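Local coordinates for protein succinyl-CoA ligase (ADP-forming) subunit alpha (Methanosaeta concilii, PDB 6HXI) that belongs to the succinyl-CoA ligase alpha-subunit family, carries a helical region related to the citrate synthase C-terminal domain, and binds coenzyme A, at residues 401-406 against 506-511; 550-555 against 561-566; 224-229 against 322-327; 298-303 against 313-318; 424-429 against 585-590. All blocks are in the same frame, centred on the assembly; numbering follows the deposited sequence. Where two conformers were deposited one is given.

Contact 1 (401-406 against 506-511)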
# COMPACT_ATOMS: atom_id res chain seq x y z
N ALA B 401 31.64 -2.56 -5.70
CA ALA B 401 30.32 -3.14 -5.48
C ALA B 401 29.33 -2.05 -4.94
O ALA B 401 28.25 -1.89 -5.48
CB ALA B 401 30.41 -4.34 -4.52
N ALA B 402 29.74 -1.28 -3.91
CA ALA B 402 28.92 -0.21 -3.34
C ALA B 402 28.62 0.87 -4.40
O ALA B 402 27.50 1.34 -4.47
CB ALA B 402 29.65 0.40 -2.14
N HIS B 403 29.59 1.22 -5.27
CA HIS B 403 29.35 2.19 -6.33
C HIS B 403 28.44 1.64 -7.40
O HIS B 403 27.69 2.39 -7.99
CB HIS B 403 30.67 2.66 -6.95
CG HIS B 403 30.51 3.80 -7.93
ND1 HIS B 403 30.24 3.57 -9.29
CD2 HIS B 403 30.63 5.13 -7.73
CE1 HIS B 403 30.22 4.77 -9.86
NE2 HIS B 403 30.45 5.74 -8.98
N PHE B 404 28.51 0.33 -7.68
CA PHE B 404 27.62 -0.30 -8.63
C PHE B 404 26.17 -0.20 -8.15
O PHE B 404 25.29 0.15 -8.92
CB PHE B 404 28.02 -1.75 -8.89
CG PHE B 404 27.21 -2.39 -9.97
CD1 PHE B 404 27.40 -2.05 -11.31
CD2 PHE B 404 26.21 -3.30 -9.66
CE1 PHE B 404 26.61 -2.62 -12.32
CE2 PHE B 404 25.42 -3.89 -10.68
CZ PHE B 404 25.61 -3.52 -11.99
N ILE B 405 25.93 -0.45 -6.85
CA ILE B 405 24.60 -0.35 -6.26
C ILE B 405 24.05 1.07 -6.46
O ILE B 405 22.91 1.21 -6.91
CB ILE B 405 24.60 -0.76 -4.76
CG1 ILE B 405 24.84 -2.30 -4.64
CG2 ILE B 405 23.26 -0.34 -4.07
CD1 ILE B 405 25.18 -2.78 -3.22
N GLU B 406 24.89 2.08 -6.20
CA GLU B 406 24.50 3.48 -6.36
C GLU B 406 24.28 3.86 -7.83
O GLU B 406 23.39 4.65 -8.12
CB GLU B 406 25.54 4.38 -5.73
CG GLU B 406 25.58 4.21 -4.21
CD GLU B 406 26.51 5.16 -3.47
OE1 GLU B 406 26.92 4.85 -2.33
OE2 GLU B 406 26.80 6.24 -4.02
N ILE B 506 27.35 -1.93 -18.31
CA ILE B 506 28.34 -2.86 -18.85
C ILE B 506 29.74 -2.25 -18.88
O ILE B 506 30.72 -2.98 -18.58
CB ILE B 506 27.90 -3.35 -20.25
CG1 ILE B 506 26.73 -4.35 -20.14
CG2 ILE B 506 29.10 -3.90 -21.03
CD1 ILE B 506 26.36 -5.05 -21.54
N SER B 507 29.88 -0.97 -19.29
CA SER B 507 31.24 -0.38 -19.36
C SER B 507 31.88 -0.32 -17.95
O SER B 507 33.01 -0.77 -17.76
CB SER B 507 31.25 0.95 -20.11
OG SER B 507 30.31 1.89 -19.61
N TYR B 508 31.09 0.07 -16.96
CA TYR B 508 31.55 0.06 -15.57
C TYR B 508 32.00 -1.35 -15.07
O TYR B 508 33.04 -1.45 -14.44
CB TYR B 508 30.47 0.69 -14.65
CG TYR B 508 30.90 0.76 -13.20
CD1 TYR B 508 31.62 1.86 -12.73
CD2 TYR B 508 30.73 -0.32 -12.35
CE1 TYR B 508 32.13 1.88 -11.43
CE2 TYR B 508 31.23 -0.30 -11.04
CZ TYR B 508 31.90 0.82 -10.58
OH TYR B 508 32.40 0.85 -9.31
N ALA B 509 31.22 -2.40 -15.29
CA ALA B 509 31.55 -3.75 -14.84
C ALA B 509 32.77 -4.29 -15.54
O ALA B 509 33.66 -4.86 -14.89
CB ALA B 509 30.36 -4.67 -15.02
N ARG B 510 32.85 -4.11 -16.85
CA ARG B 510 34.02 -4.55 -17.61
C ARG B 510 35.29 -3.88 -17.07
O ARG B 510 36.25 -4.59 -16.76
CB ARG B 510 33.83 -4.31 -19.12
CG ARG B 510 32.85 -5.28 -19.76
CD ARG B 510 32.73 -5.05 -21.25
NE ARG B 510 32.94 -6.27 -22.02
CZ ARG B 510 32.61 -6.42 -23.30
NH1 ARG B 510 32.84 -7.56 -23.93
NH2 ARG B 510 32.04 -5.42 -23.97
N ALA B 511 35.24 -2.55 -16.83
CA ALA B 511 36.39 -1.79 -16.30
C ALA B 511 36.72 -2.07 -14.84
O ALA B 511 37.91 -2.09 -14.53
CB ALA B 511 36.14 -0.30 -16.48

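Contact 2 (550-555 against 561-566)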
# COMPACT_ATOMS: atom_id res chain seq x y z
N ASP B 550 27.37 -11.35 -10.95
CA ASP B 550 28.83 -11.16 -11.10
C ASP B 550 29.46 -10.39 -9.94
O ASP B 550 30.56 -10.72 -9.52
CB ASP B 550 29.17 -10.51 -12.42
CG ASP B 550 29.15 -11.50 -13.56
OD1 ASP B 550 29.40 -12.76 -13.31
OD2 ASP B 550 28.90 -11.06 -14.72
N LEU B 551 28.77 -9.37 -9.41
CA LEU B 551 29.22 -8.57 -8.27
C LEU B 551 29.39 -9.53 -7.05
O LEU B 551 30.42 -9.50 -6.36
CB LEU B 551 28.14 -7.49 -7.99
CG LEU B 551 28.38 -6.52 -6.83
CD1 LEU B 551 27.59 -5.24 -7.04
CD2 LEU B 551 27.88 -7.10 -5.51
N MET B 552 28.35 -10.35 -6.80
CA MET B 552 28.35 -11.30 -5.70
C MET B 552 29.45 -12.35 -5.84
O MET B 552 30.12 -12.63 -4.85
CB MET B 552 26.99 -11.94 -5.54
CG MET B 552 26.00 -10.99 -4.91
SD MET B 552 24.47 -11.85 -4.53
CE MET B 552 23.86 -12.15 -6.15
N SER B 553 29.68 -12.87 -7.05
CA SER B 553 30.78 -13.79 -7.34
C SER B 553 32.13 -13.08 -7.17
O SER B 553 33.09 -13.72 -6.76
CB SER B 553 30.68 -14.34 -8.76
OG SER B 553 29.52 -15.14 -8.88
N SER B 554 32.22 -11.78 -7.49
CA SER B 554 33.46 -10.99 -7.32
C SER B 554 33.76 -10.76 -5.83
O SER B 554 34.92 -10.82 -5.46
CB SER B 554 33.39 -9.66 -8.06
OG SER B 554 33.31 -9.81 -9.46
N CYS B 555 32.72 -10.54 -4.98
CA CYS B 555 32.90 -10.35 -3.52
C CYS B 555 33.61 -11.58 -2.87
O CYS B 555 34.48 -11.41 -2.03
CB CYS B 555 31.59 -9.98 -2.81
SG CYS B 555 31.51 -10.44 -1.04
N GLU B 561 24.67 -21.26 -3.21
CA GLU B 561 23.41 -21.32 -2.46
C GLU B 561 22.97 -19.92 -2.00
O GLU B 561 21.81 -19.54 -2.21
CB GLU B 561 23.55 -22.22 -1.23
CG GLU B 561 23.59 -23.72 -1.49
CD GLU B 561 23.48 -24.58 -0.23
OE1 GLU B 561 24.36 -24.47 0.65
OE2 GLU B 561 22.52 -25.38 -0.14
N GLU B 562 23.91 -19.18 -1.35
CA GLU B 562 23.70 -17.81 -0.88
C GLU B 562 23.23 -16.92 -2.03
O GLU B 562 22.28 -16.15 -1.87
CB GLU B 562 24.98 -17.24 -0.29
CG GLU B 562 25.27 -17.75 1.12
CD GLU B 562 26.57 -17.20 1.67
OE1 GLU B 562 27.62 -17.82 1.40
OE2 GLU B 562 26.55 -16.11 2.30
N ILE B 563 23.88 -17.05 -3.19
CA ILE B 563 23.54 -16.31 -4.40
C ILE B 563 22.12 -16.70 -4.87
O ILE B 563 21.29 -15.83 -5.14
CB ILE B 563 24.65 -16.47 -5.47
CG1 ILE B 563 25.94 -15.78 -4.97
CG2 ILE B 563 24.21 -15.89 -6.82
CD1 ILE B 563 27.17 -16.10 -5.66
N ASP B 564 21.82 -18.02 -4.86
CA ASP B 564 20.48 -18.50 -5.27
C ASP B 564 19.39 -17.93 -4.34
O ASP B 564 18.33 -17.51 -4.82
CB ASP B 564 20.44 -20.03 -5.33
CG ASP B 564 20.89 -20.64 -6.66
OD1 ASP B 564 20.77 -19.95 -7.71
OD2 ASP B 564 21.32 -21.82 -6.66
N GLU B 565 19.71 -17.85 -3.04
CA GLU B 565 18.82 -17.28 -2.01
C GLU B 565 18.56 -15.79 -2.32
O GLU B 565 17.43 -15.36 -2.29
CB GLU B 565 19.43 -17.49 -0.61
CG GLU B 565 18.71 -16.80 0.54
CD GLU B 565 19.32 -16.97 1.93
OE1 GLU B 565 20.56 -16.95 2.07
OE2 GLU B 565 18.52 -17.10 2.88
N VAL B 566 19.62 -15.02 -2.65
CA VAL B 566 19.50 -13.62 -3.00
C VAL B 566 18.49 -13.43 -4.17
O VAL B 566 17.64 -12.56 -4.09
CB VAL B 566 20.87 -12.95 -3.25
CG1 VAL B 566 20.72 -11.60 -3.97
CG2 VAL B 566 21.64 -12.79 -1.92

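Contact 3 (224-229 against 322-327)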
# COMPACT_ATOMS: atom_id res chain seq x y z
N ALA B 224 -9.35 11.83 66.85
CA ALA B 224 -8.63 10.59 66.50
C ALA B 224 -7.14 10.61 66.87
O ALA B 224 -6.57 9.56 67.20
CB ALA B 224 -8.80 10.32 65.02
N ILE B 225 -6.52 11.82 66.83
CA ILE B 225 -5.12 12.11 67.15
C ILE B 225 -4.98 12.41 68.65
O ILE B 225 -5.66 13.31 69.17
CB ILE B 225 -4.57 13.27 66.26
CG1 ILE B 225 -4.43 12.81 64.79
CG2 ILE B 225 -3.24 13.86 66.80
CD1 ILE B 225 -4.44 13.91 63.72
N LYS B 226 -4.09 11.67 69.34
CA LYS B 226 -3.79 11.82 70.77
C LYS B 226 -2.33 12.26 70.97
O LYS B 226 -1.93 12.63 72.08
CB LYS B 226 -4.03 10.47 71.50
CG LYS B 226 -5.23 9.65 71.04
CD LYS B 226 -6.57 10.23 71.48
CE LYS B 226 -7.71 9.35 71.07
NZ LYS B 226 -9.01 10.02 71.32
N MET B 227 -1.53 12.24 69.90
CA MET B 227 -0.10 12.54 69.96
C MET B 227 0.34 13.38 68.77
O MET B 227 -0.05 13.08 67.63
CB MET B 227 0.60 11.18 69.90
CG MET B 227 1.82 11.08 70.72
SD MET B 227 2.47 9.42 70.46
CE MET B 227 4.13 9.82 70.15
N ILE B 228 1.16 14.43 69.00
CA ILE B 228 1.70 15.27 67.92
C ILE B 228 3.23 15.12 67.85
O ILE B 228 3.89 15.01 68.88
CB ILE B 228 1.22 16.76 67.93
CG1 ILE B 228 -0.31 16.87 68.19
CG2 ILE B 228 1.60 17.47 66.61
CD1 ILE B 228 -0.85 18.27 68.59
N ALA B 229 3.78 15.00 66.65
CA ALA B 229 5.23 14.85 66.47
C ALA B 229 5.68 15.75 65.34
O ALA B 229 5.03 15.78 64.30
CB ALA B 229 5.56 13.40 66.14
N ARG B 322 -2.40 5.84 80.75
CA ARG B 322 -3.53 6.73 81.04
C ARG B 322 -4.82 6.26 80.32
O ARG B 322 -5.91 6.70 80.67
CB ARG B 322 -3.16 8.16 80.61
CG ARG B 322 -3.76 9.24 81.48
CD ARG B 322 -3.04 10.55 81.28
NE ARG B 322 -1.80 10.61 82.05
CZ ARG B 322 -0.73 11.32 81.70
NH1 ARG B 322 -0.72 12.00 80.56
NH2 ARG B 322 0.35 11.33 82.47
N GLY B 323 -4.67 5.37 79.35
CA GLY B 323 -5.78 4.81 78.59
C GLY B 323 -6.27 5.71 77.47
O GLY B 323 -7.26 5.37 76.81
N ILE B 324 -5.56 6.84 77.23
CA ILE B 324 -5.90 7.81 76.17
C ILE B 324 -5.92 7.10 74.80
O ILE B 324 -6.83 7.31 74.00
CB ILE B 324 -5.00 9.09 76.21
CG1 ILE B 324 -5.15 9.83 77.57
CG2 ILE B 324 -5.32 10.03 75.05
CD1 ILE B 324 -4.24 11.05 77.81
N VAL B 325 -4.95 6.18 74.61
CA VAL B 325 -4.80 5.33 73.43
C VAL B 325 -5.05 3.88 73.86
O VAL B 325 -4.54 3.44 74.90
CB VAL B 325 -3.41 5.52 72.75
CG1 VAL B 325 -3.24 4.58 71.56
CG2 VAL B 325 -3.22 6.96 72.30
N GLN B 326 -5.84 3.14 73.06
CA GLN B 326 -6.14 1.73 73.28
C GLN B 326 -5.44 0.88 72.23
O GLN B 326 -5.30 1.32 71.08
CB GLN B 326 -7.66 1.48 73.27
CG GLN B 326 -8.10 0.27 74.12
CD GLN B 326 -9.36 -0.42 73.63
OE1 GLN B 326 -10.18 0.14 72.88
NE2 GLN B 326 -9.55 -1.67 74.05
N LYS B 327 -5.03 -0.34 72.61
CA LYS B 327 -4.33 -1.28 71.72
C LYS B 327 -5.28 -2.09 70.81
O LYS B 327 -5.96 -3.01 71.26
CB LYS B 327 -3.40 -2.20 72.53
CG LYS B 327 -2.13 -2.58 71.79
CD LYS B 327 -0.99 -2.86 72.76
CE LYS B 327 0.33 -3.06 72.05
NZ LYS B 327 0.44 -4.42 71.46

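Contact 4 (298-303 against 313-318)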
# COMPACT_ATOMS: atom_id res chain seq x y z
N GLY B 298 7.66 23.12 76.93
CA GLY B 298 6.98 21.92 77.41
C GLY B 298 6.86 20.79 76.40
O GLY B 298 6.15 19.82 76.66
N ALA B 299 7.55 20.89 75.25
CA ALA B 299 7.56 19.83 74.25
C ALA B 299 8.52 18.71 74.70
O ALA B 299 9.40 18.94 75.54
CB ALA B 299 8.01 20.38 72.90
N TYR B 300 8.37 17.50 74.14
CA TYR B 300 9.24 16.36 74.41
C TYR B 300 10.35 16.42 73.34
O TYR B 300 10.10 16.18 72.15
CB TYR B 300 8.44 15.06 74.37
CG TYR B 300 7.41 14.98 75.48
CD1 TYR B 300 6.16 15.57 75.34
CD2 TYR B 300 7.70 14.34 76.68
CE1 TYR B 300 5.22 15.54 76.37
CE2 TYR B 300 6.75 14.26 77.70
CZ TYR B 300 5.52 14.88 77.56
OH TYR B 300 4.59 14.82 78.56
N VAL B 301 11.55 16.88 73.75
CA VAL B 301 12.68 17.08 72.84
C VAL B 301 13.79 16.04 73.07
O VAL B 301 14.31 15.98 74.17
CB VAL B 301 13.21 18.55 72.91
CG1 VAL B 301 14.32 18.80 71.89
CG2 VAL B 301 12.08 19.56 72.74
N PRO B 302 14.18 15.23 72.05
CA PRO B 302 15.27 14.26 72.27
C PRO B 302 16.66 14.92 72.36
O PRO B 302 16.78 16.12 72.13
CB PRO B 302 15.16 13.34 71.04
CG PRO B 302 14.61 14.20 69.99
CD PRO B 302 13.68 15.16 70.67
N ARG B 303 17.70 14.13 72.70
CA ARG B 303 19.10 14.58 72.81
C ARG B 303 19.68 14.86 71.40
O ARG B 303 20.46 15.80 71.23
CB ARG B 303 19.93 13.50 73.55
CG ARG B 303 21.25 13.96 74.20
CD ARG B 303 22.49 13.82 73.31
NE ARG B 303 22.47 12.60 72.48
CZ ARG B 303 23.20 12.42 71.39
NH1 ARG B 303 24.04 13.37 70.97
NH2 ARG B 303 23.10 11.30 70.69
N ARG B 313 8.19 6.63 71.53
CA ARG B 313 7.89 5.43 72.33
C ARG B 313 7.48 5.81 73.75
O ARG B 313 6.52 5.24 74.28
CB ARG B 313 9.09 4.47 72.35
CG ARG B 313 8.81 3.09 72.93
CD ARG B 313 9.87 2.12 72.47
NE ARG B 313 9.61 0.75 72.91
CZ ARG B 313 9.89 -0.34 72.19
NH1 ARG B 313 10.42 -0.22 70.98
NH2 ARG B 313 9.63 -1.55 72.68
N GLN B 314 8.19 6.78 74.35
CA GLN B 314 7.95 7.27 75.71
C GLN B 314 6.60 7.96 75.83
O GLN B 314 5.88 7.70 76.79
CB GLN B 314 9.09 8.22 76.13
CG GLN B 314 10.24 7.52 76.83
CD GLN B 314 11.38 8.46 77.08
OE1 GLN B 314 12.40 8.42 76.40
NE2 GLN B 314 11.21 9.37 78.04
N VAL B 315 6.27 8.84 74.87
CA VAL B 315 5.01 9.60 74.85
C VAL B 315 3.81 8.68 74.54
O VAL B 315 2.76 8.84 75.16
CB VAL B 315 5.09 10.83 73.92
CG1 VAL B 315 3.75 11.53 73.82
CG2 VAL B 315 6.15 11.81 74.41
N TYR B 316 3.98 7.72 73.60
CA TYR B 316 2.94 6.75 73.26
C TYR B 316 2.62 5.87 74.49
O TYR B 316 1.45 5.75 74.86
CB TYR B 316 3.33 5.91 72.01
CG TYR B 316 2.37 4.77 71.70
CD1 TYR B 316 1.17 4.99 71.04
CD2 TYR B 316 2.68 3.46 72.06
CE1 TYR B 316 0.27 3.95 70.79
CE2 TYR B 316 1.80 2.41 71.82
CZ TYR B 316 0.59 2.66 71.18
OH TYR B 316 -0.28 1.63 70.93
N ASP B 317 3.66 5.32 75.15
CA ASP B 317 3.53 4.49 76.35
C ASP B 317 2.76 5.21 77.45
O ASP B 317 1.93 4.59 78.11
CB ASP B 317 4.89 3.99 76.87
CG ASP B 317 5.49 2.83 76.09
OD1 ASP B 317 4.87 2.37 75.09
OD2 ASP B 317 6.60 2.38 76.46
N MET B 318 3.01 6.52 77.62
CA MET B 318 2.33 7.38 78.58
C MET B 318 0.83 7.46 78.24
O MET B 318 0.01 7.40 79.16
CB MET B 318 2.99 8.76 78.59
CG MET B 318 2.23 9.82 79.36
SD MET B 318 2.99 11.45 79.09
CE MET B 318 2.31 11.89 77.50

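Contact 5 (424-429 against 585-590)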
# COMPACT_ATOMS: atom_id res chain seq x y z
N ASN B 424 0.43 4.94 -11.97
CA ASN B 424 -0.45 4.77 -10.81
C ASN B 424 -0.24 5.84 -9.74
O ASN B 424 -1.22 6.29 -9.12
CB ASN B 424 -0.39 3.36 -10.22
CG ASN B 424 -1.30 2.42 -10.92
OD1 ASN B 424 -1.65 2.61 -12.08
ND2 ASN B 424 -1.76 1.40 -10.21
N ALA B 425 1.03 6.20 -9.50
CA ALA B 425 1.44 7.23 -8.52
C ALA B 425 0.86 8.61 -8.94
O ALA B 425 0.44 9.36 -8.09
CB ALA B 425 3.00 7.28 -8.39
N ILE B 426 0.79 8.90 -10.26
CA ILE B 426 0.28 10.13 -10.84
C ILE B 426 -1.21 10.19 -10.70
O ILE B 426 -1.74 11.25 -10.40
CB ILE B 426 0.75 10.22 -12.34
CG1 ILE B 426 2.24 10.67 -12.43
CG2 ILE B 426 -0.18 11.12 -13.19
CD1 ILE B 426 2.87 10.55 -13.83
N VAL B 427 -1.90 9.08 -10.98
CA VAL B 427 -3.34 9.00 -10.83
C VAL B 427 -3.71 9.26 -9.35
O VAL B 427 -4.55 10.10 -9.09
CB VAL B 427 -3.90 7.67 -11.39
CG1 VAL B 427 -5.34 7.45 -10.98
CG2 VAL B 427 -3.73 7.62 -12.92
N ALA B 428 -3.10 8.58 -8.42
CA ALA B 428 -3.36 8.78 -6.97
C ALA B 428 -3.09 10.26 -6.59
O ALA B 428 -3.88 10.83 -5.83
CB ALA B 428 -2.45 7.85 -6.12
N SER B 429 -1.96 10.84 -7.08
CA SER B 429 -1.61 12.26 -6.82
C SER B 429 -2.70 13.18 -7.39
O SER B 429 -3.11 14.11 -6.73
CB SER B 429 -0.24 12.62 -7.40
OG SER B 429 0.25 13.83 -6.84
N ILE B 585 8.14 9.53 -6.40
CA ILE B 585 8.02 10.73 -5.54
C ILE B 585 8.11 11.98 -6.45
O ILE B 585 7.30 12.89 -6.33
CB ILE B 585 9.13 10.70 -4.44
CG1 ILE B 585 8.82 9.55 -3.39
CG2 ILE B 585 9.20 12.08 -3.74
CD1 ILE B 585 10.00 9.06 -2.53
N GLY B 586 9.07 12.01 -7.35
CA GLY B 586 9.20 13.09 -8.33
C GLY B 586 7.90 13.36 -9.08
O GLY B 586 7.40 14.49 -9.14
N HIS B 587 7.33 12.34 -9.68
CA HIS B 587 6.06 12.50 -10.45
C HIS B 587 4.85 12.92 -9.57
O HIS B 587 4.04 13.77 -9.94
CB HIS B 587 5.73 11.17 -11.17
CG HIS B 587 6.63 10.94 -12.36
ND1 HIS B 587 6.60 11.79 -13.43
CD2 HIS B 587 7.51 9.95 -12.60
CE1 HIS B 587 7.48 11.31 -14.29
NE2 HIS B 587 8.06 10.20 -13.83
N ILE B 588 4.76 12.37 -8.37
CA ILE B 588 3.68 12.76 -7.44
C ILE B 588 3.76 14.27 -7.14
O ILE B 588 2.73 14.93 -7.16
CB ILE B 588 3.87 11.96 -6.13
CG1 ILE B 588 3.52 10.47 -6.35
CG2 ILE B 588 3.08 12.63 -4.98
CD1 ILE B 588 4.18 9.56 -5.30
N LEU B 589 4.98 14.78 -6.81
CA LEU B 589 5.25 16.18 -6.47
C LEU B 589 5.02 17.10 -7.67
O LEU B 589 4.52 18.21 -7.50
CB LEU B 589 6.70 16.34 -5.96
CG LEU B 589 7.03 15.71 -4.59
CD1 LEU B 589 8.53 15.64 -4.38
CD2 LEU B 589 6.38 16.45 -3.43
N ASP B 590 5.38 16.62 -8.87
CA ASP B 590 5.21 17.32 -10.13
C ASP B 590 3.73 17.60 -10.37
O ASP B 590 3.38 18.73 -10.68
CB ASP B 590 5.83 16.52 -11.28
CG ASP B 590 5.97 17.28 -12.62
OD1 ASP B 590 6.09 18.51 -12.59
OD2 ASP B 590 6.02 16.62 -13.68

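Contact 1 (401-406 against 506-511)
Y508 reaches from helix 500-512 into the notch between H403 and F404, two consecutive side chains of helix 399-412, and accounts for the largest share of the surface buried here. Its CG stands anti to the backbone N (chi1 -178°), which sends the ring straight across to the other helix. On one flank lies the imidazole of H403: the two planes are tilted by only 23° but slid apart, with centroids 5.0 Å from each other, so there is little overlap and the nearest approach is H403 ND1 to Y508 CE1 at 3.3 Å. The phenol oxygen ends close to the root of the same histidine, Y508 OH lying 3.4 Å from H403 CB. On the other flank F404 offers the rim of its ring, CD1 meeting Y508 CD2 at 3.9 Å, while its CB sits near Y508 CE2. F404 also packs edge-to-face with F513, and its side chain reaches L547 and L551 of helix 540-555, so it belongs to the buried side of the interface, whereas H403 and Y508 are partly exposed. The hydroxyl of Y508 is hydrogen-bonded to the backbone O of Y400, a residue just ahead on the facing helix. Aromatic contact thus carries the pairing of these two segments, and the bond to Y400 gives the phenol a polar tether that helps fix how far it reaches.

Contact 2 (550-555 against 561-566)
M552 CG and I563 CG1, the longer branch of the isoleucine, both stand anti to the carbonyl carbon (chi1 -75° in M552), and this sends the two chains past each other in opposite directions between helices 540-555 and 560-569. M552 runs extended through chi2 and then bends at chi3 (-69°), which turns its methyl toward I563 CG2. There CE touches I563 CG2 at 3.8 Å, while nearer the backbone M552 CB lies 4.0 Å from I563 CG1. One helical turn further on, V566 meets the end of the methionine tip to tip: M552 SD is 3.8 Å from V566 CG1, and CE is close behind it at 3.9 Å from the same methyl. The thioether therefore sits against both branches of the valine and one branch of the isoleucine. At the margin, S553 OG lies 4.1 Å from I563 CD1, a loose contact, and its hydroxyl is hydrogen-bonded to the backbone O of I549 one turn back. F558, in the link between the helices, packs on both M552 and I563 and extends the apolar cluster. C555, the last residue of the first helix, forms a disulfide with C618 of a neighbouring subunit. The axes run roughly antiparallel (149°), 10.7 Å apart at their nearest, and only four residues part the two helices: this is an alpha-alpha hairpin, set within the all-helical region related to the citrate synthase C-terminal domain.

Contact 3 (224-229 against 322-327)
K226 lays the aliphatic part of its side chain across I324 and V325, so that methylenes rather than the charged end make the contact. The lysine bends at chi2 (-74°), and beyond that bend the chain runs on extended. Its first half meets V325: K226 CG is 3.6 Å from V325 CG2, and CB lies almost as near to the same methyl. I324 crosses the lysine obliquely, its CG2 3.8 Å from both K226 CB and K226 CD, so one methyl spans the bend of the lysine. Farther out K226 CE passes 3.7 Å from the backbone O of I324, a contact of van der Waals kind. CG2 of I324 and CG2 of V325 thus form a small apolar patch against the methylenes. With V325 CG1 anti to the backbone N (chi1 177°), CG2 is the branch turned to K226; V325 also packs on L319 of helix 308-322 and on C171, and is buried, whereas I324 is exposed. Just before these two, G323, with positive phi, is the first residue to leave the helix. K226 itself precedes strand 227-233, part of the mixed beta-sheet of the CoA-ligase region. Its NZ is hydrogen-bonded to the backbone O of P223, which folds the charged end back over its own loop. The lysine thus serves two environments at once: its methylenes pack on two hydrophobic side chains, while its amine has a polar partner away from the isoleucine and valine.

Contact 4 (298-303 against 313-318)
The ring of Y300 receives V315 on one face: the methyl CG2 stands 3.8 Å from the ring centroid and 20° off the normal, a CH-pi contact. The methyl is displaced toward the rim on the side of CB, and its shortest distance is 3.6 Å, from V315 CG2 to Y300 CG. At the far end of the ring M318 approaches at a slant, its SD 3.8 Å from Y300 OH and its CE 3.9 Å from the same oxygen. V315 and M318 are three residues apart on helix 308-322, so they lie along one side of it. V315 CG2 is the branch anti to the carbonyl carbon, while CG1 (chi1 175°) is turned toward the sheet, where V315 also packs on M227 and V256. The backbone of Y300 is hydrogen-bonded to L255 and A257 of the edge strand 255-260, which places the ring between sheet margin and helix. An acetate ion, probably from the crystallisation liquor, lies about 3 Å from the Y300 side chain (nearest atoms). The contact is therefore largely van der Waals, a methyl over a pi face and a thioether beside the phenol oxygen, with no hydrogen bond between the segments.

Contact 5 (424-429 against 585-590)
A425 opens the contact from helix 420-430, its CB 3.8 Å from I588 CG1 of helix 571-594, while its backbone O lies 3.7 Å from the same carbon. Next comes I426, whose CB leaves its helix across the line of approach but whose longer branch swings in: CG1, anti to the carbonyl carbon, reaches H587 CB at 3.7 Å, and CD1 lies obliquely by the imidazole, 4.0 Å from H587 ND1. That imidazole is held at its other nitrogen, NE2, by a hydrogen bond to D414. One turn after A425, S429 and I588 have the nearest CA atoms of the pair. The serine hydroxyl, anti to the backbone N (chi1 -164°), donates to I588 O with OG 2.7 Å away; the C=O...OG angle is 123°, close to the direction expected for an sp2 oxygen, with OG slightly tilted from the carbonyl plane. The same OG also touches I588 CG2 at 3.6 Å, so I588 is held at its carbonyl by S429 and along CG1 by A425. All five touching residues are buried. F355 and C357 of a neighbouring subunit pack on I426 and H587, and N424 exchanges hydrogen bonds with another subunit. With small A425 and S429 facing the partner, the axes come within 8.5 Å and cross at -30°: a close-packed, roughly parallel helix pair in the helical core of the citrate synthase-like region.

How the contacts relate
Contacts 1, 2 and 5 belong to the citrate synthase-like helical region; contacts 3 and 4 lie on the opposite side of the chain's centre from contact 1, where a strand end and two loop segments meet around helix 308-322. Contacts 1 and 2 touch through helices 399-412 and 540-555; contacts 3 and 4 meet where V325 packs on Y316, and contact 4 is nested within the loop closed by contact 3. Contact 5 is wholly buried and has a direct hydrogen bond between its segments; contact 2 is buried but apolar. Contacts 1, 3 and 4 are partly buried, using aromatic rings or lysine methylenes nearer the surface.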